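Local coordinates for protein transcriptional regulator (Streptococcus pneumoniae, PDB 2GNP) that probably regulates transcription in response to a sugar or sugar-derived effector, through a putative sugar-binding domain of Rossmann-like build, at residues Lys149-Ala154 and Lys219-Ser224. Residues are numbered along the deposited sequence; the frame is centred on the assembly and turned at random.
Sequences KDLDIA and KNIPQS
The backbones of Gln223, Asp152 and Ala154 start a parallel strand pairing. Gln223 N donates to Asp152 O at 3.2 Å, from 22° off the carbonyl plane. Gln223 O then accepts a hydrogen bond from Ala154 N at 2.9 Å, within its carbonyl plane. The same Gln223 O also meets Ile153 CA in a CA-H...O contact of 3.1 Å. A longer CA-H...O contact joins Ser224 CA to Ala154 O.

Ile221 is the central side chain of the apolar group. Its CD1 sits 3.6 Å from Ala154 CB and 3.9 Å from Leu151 CD1. The Leu151 and Ile221 side chains run side by side in the same direction.

Aliphatic carbons also pack on carbonyl oxygens. With Ile221 CG1 beside the backbone N (chi1 -67°), the CG1-CD1 arm reaches Leu151 and Ala154, and CG2 is left 3.5 Å from Asp152 O. Pro222 brings its ring CD to 3.2 Å from Leu151 O.

The polar ends turn elsewhere. Asp152 OD2 accepts a hydrogen bond from Lys60 N of strand 60-63, Gln223 NE2 is hydrogen-bonded to Glu23 OE2, and Ser224 OG to Asn247 N.

The contact marks where strands 153-160 and 223-227 begin to pair, as neighbours in a largely parallel Rossmann-like sheet. In this largely buried place, main-chain N-H and C=O groups satisfy each other across the pair, and polar side-chain atoms find partners outside it.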
ATOM      1  N   LYS A 149      -9.455  12.813   1.795  1.00 17.48           N
ATOM      2  CA  LYS A 149     -10.355  12.717   2.943  1.00 19.63           C
ATOM      3  C   LYS A 149     -11.650  12.006   2.620  1.00 19.43           C
ATOM      4  O   LYS A 149     -12.423  11.723   3.529  1.00 20.60           O
ATOM      5  CB  LYS A 149     -10.601  14.088   3.585  1.00 19.67           C
ATOM      6  CG  LYS A 149      -9.259  14.730   4.047  1.00 22.46           C
ATOM      7  CD  LYS A 149      -9.402  16.157   4.527  1.00 24.60           C
ATOM      8  CE  LYS A 149      -8.099  16.695   5.150  1.00 26.60           C
ATOM      9  NZ  LYS A 149      -7.301  15.743   6.044  1.00 34.10           N
ATOM     10  N   ASP A 150     -11.903  11.738   1.345  1.00 17.88           N
ATOM     11  CA  ASP A 150     -13.144  11.067   1.023  1.00 19.37           C
ATOM     12  C   ASP A 150     -13.048   9.996  -0.086  1.00 18.42           C
ATOM     13  O   ASP A 150     -13.991   9.769  -0.886  1.00 19.69           O
ATOM     14  CB  ASP A 150     -14.274  12.088   0.814  1.00 21.79           C
ATOM     15  CG  ASP A 150     -14.323  12.592  -0.543  1.00 27.18           C
ATOM     16  OD1 ASP A 150     -13.242  12.845  -1.110  1.00 26.52           O
ATOM     17  OD2 ASP A 150     -15.463  12.684  -1.071  1.00 35.75           O
ATOM     18  N   LEU A 151     -11.921   9.280  -0.078  1.00 14.22           N
ATOM     19  CA  LEU A 151     -11.781   8.162  -1.015  1.00 13.48           C
ATOM     20  C   LEU A 151     -12.665   6.996  -0.606  1.00 12.73           C
ATOM     21  O   LEU A 151     -12.945   6.759   0.575  1.00 14.09           O
ATOM     22  CB  LEU A 151     -10.362   7.670  -1.031  1.00 10.69           C
ATOM     23  CG  LEU A 151      -9.402   8.691  -1.670  1.00 13.39           C
ATOM     24  CD1 LEU A 151      -7.989   8.049  -1.530  1.00 16.44           C
ATOM     25  CD2 LEU A 151      -9.723   9.091  -3.116  1.00 10.43           C
ATOM     26  N   ASP A 152     -13.121   6.272  -1.627  1.00 12.65           N
ATOM     27  CA  ASP A 152     -13.880   5.046  -1.407  1.00 12.29           C
ATOM     28  C   ASP A 152     -12.980   3.813  -1.234  1.00 12.61           C
ATOM     29  O   ASP A 152     -13.273   2.941  -0.428  1.00 13.96           O
ATOM     30  CB  ASP A 152     -14.825   4.782  -2.578  1.00 13.48           C
ATOM     31  CG  ASP A 152     -15.894   5.846  -2.673  1.00 16.88           C
ATOM     32  OD1 ASP A 152     -16.754   5.885  -1.765  1.00 17.95           O
ATOM     33  OD2 ASP A 152     -15.832   6.690  -3.564  1.00 16.95           O
ATOM     34  N   ILE A 153     -11.929   3.749  -2.053  1.00 11.56           N
ATOM     35  CA  ILE A 153     -11.030   2.580  -2.051  1.00 10.70           C
ATOM     36  C   ILE A 153      -9.618   3.125  -2.086  1.00 10.57           C
ATOM     37  O   ILE A 153      -9.391   4.163  -2.677  1.00 11.74           O
ATOM     38  CB  ILE A 153     -11.234   1.737  -3.288  1.00 11.72           C
ATOM     39  CG1 ILE A 153     -12.646   1.127  -3.254  1.00 14.49           C
ATOM     40  CG2 ILE A 153     -10.107   0.676  -3.405  1.00 13.53           C
ATOM     41  CD1 ILE A 153     -12.968   0.453  -4.628  1.00 20.14           C
ATOM     42  N   ALA A 154      -8.734   2.482  -1.347  1.00 10.63           N
ATOM     43  CA  ALA A 154      -7.270   2.723  -1.531  1.00 12.16           C
ATOM     44  C   ALA A 154      -6.690   1.373  -1.912  1.00 11.12           C
ATOM     45  O   ALA A 154      -7.112   0.364  -1.361  1.00 12.52           O
ATOM     46  CB  ALA A 154      -6.656   3.174  -0.259  1.00 13.02           C
ATOM     47  N   LYS A 219      -6.419   5.185   7.127  1.00 13.11           N
ATOM     48  CA  LYS A 219      -7.019   4.159   7.961  1.00 14.10           C
ATOM     49  C   LYS A 219      -8.523   4.329   8.168  1.00 13.31           C
ATOM     50  O   LYS A 219      -9.159   3.504   8.804  1.00 13.28           O
ATOM     51  CB  LYS A 219      -6.272   3.992   9.284  1.00 14.63           C
ATOM     52  CG  LYS A 219      -6.582   5.022  10.324  1.00 14.34           C
ATOM     53  CD  LYS A 219      -5.541   5.021  11.420  1.00 20.42           C
ATOM     54  CE  LYS A 219      -6.029   5.704  12.696  1.00 26.24           C
ATOM     55  NZ  LYS A 219      -4.997   5.853  13.795  1.00 35.39           N
ATOM     56  N   ASN A 220      -9.067   5.411   7.616  1.00 13.69           N
ATOM     57  CA  ASN A 220     -10.504   5.662   7.648  1.00 15.35           C
ATOM     58  C   ASN A 220     -11.193   5.521   6.292  1.00 15.47           C
ATOM     59  O   ASN A 220     -12.410   5.725   6.195  1.00 15.38           O
ATOM     60  CB  ASN A 220     -10.733   7.042   8.267  1.00 15.55           C
ATOM     61  CG  ASN A 220     -10.651   6.992   9.793  1.00 17.94           C
ATOM     62  OD1 ASN A 220     -11.643   6.584  10.416  1.00 20.17           O
ATOM     63  ND2 ASN A 220      -9.495   7.363  10.405  1.00 16.64           N
ATOM     64  N   ILE A 221     -10.411   5.166   5.255  1.00 14.61           N
ATOM     65  CA  ILE A 221     -11.012   4.826   3.945  1.00 13.06           C
ATOM     66  C   ILE A 221     -11.877   3.586   4.112  1.00 13.13           C
ATOM     67  O   ILE A 221     -11.445   2.602   4.722  1.00 14.01           O
ATOM     68  CB  ILE A 221      -9.907   4.599   2.862  1.00 11.04           C
ATOM     69  CG1 ILE A 221      -9.229   5.944   2.602  1.00 12.46           C
ATOM     70  CG2 ILE A 221     -10.535   3.970   1.579  1.00 13.88           C
ATOM     71  CD1 ILE A 221      -7.960   5.907   1.705  1.00 12.29           C
ATOM     72  N   PRO A 222     -13.113   3.603   3.557  1.00 14.33           N
ATOM     73  CA  PRO A 222     -13.975   2.430   3.725  1.00 15.35           C
ATOM     74  C   PRO A 222     -13.414   1.100   3.270  1.00 16.07           C
ATOM     75  O   PRO A 222     -13.626   0.074   3.953  1.00 16.91           O
ATOM     76  CB  PRO A 222     -15.224   2.794   2.906  1.00 16.94           C
ATOM     77  CG  PRO A 222     -15.248   4.269   2.888  1.00 15.85           C
ATOM     78  CD  PRO A 222     -13.822   4.731   2.900  1.00 15.50           C
ATOM     79  N   GLN A 223     -12.737   1.071   2.109  1.00 15.03           N
ATOM     80  CA  GLN A 223     -12.131  -0.196   1.664  1.00 16.13           C
ATOM     81  C   GLN A 223     -10.674   0.073   1.317  1.00 14.87           C
ATOM     82  O   GLN A 223     -10.400   0.801   0.394  1.00 16.93           O
ATOM     83  CB  GLN A 223     -12.888  -0.789   0.472  1.00 17.98           C
ATOM     84  CG  GLN A 223     -14.302  -1.359   0.781  1.00 20.56           C
ATOM     85  CD  GLN A 223     -14.274  -2.308   1.909  1.00 32.18           C
ATOM     86  OE1 GLN A 223     -13.295  -3.064   2.079  1.00 34.93           O
ATOM     87  NE2 GLN A 223     -15.344  -2.295   2.720  1.00 34.45           N
ATOM     88  N   SER A 224      -9.758  -0.453   2.109  1.00 13.45           N
ATOM     89  CA  SER A 224      -8.331  -0.228   1.836  1.00 12.89           C
ATOM     90  C   SER A 224      -7.672  -1.570   1.679  1.00 11.35           C
ATOM     91  O   SER A 224      -7.634  -2.396   2.604  1.00 12.35           O
ATOM     92  CB  SER A 224      -7.657   0.558   2.965  1.00 13.69           C
ATOM     93  OG  SER A 224      -7.987  -0.001   4.236  1.00 12.41           O
TER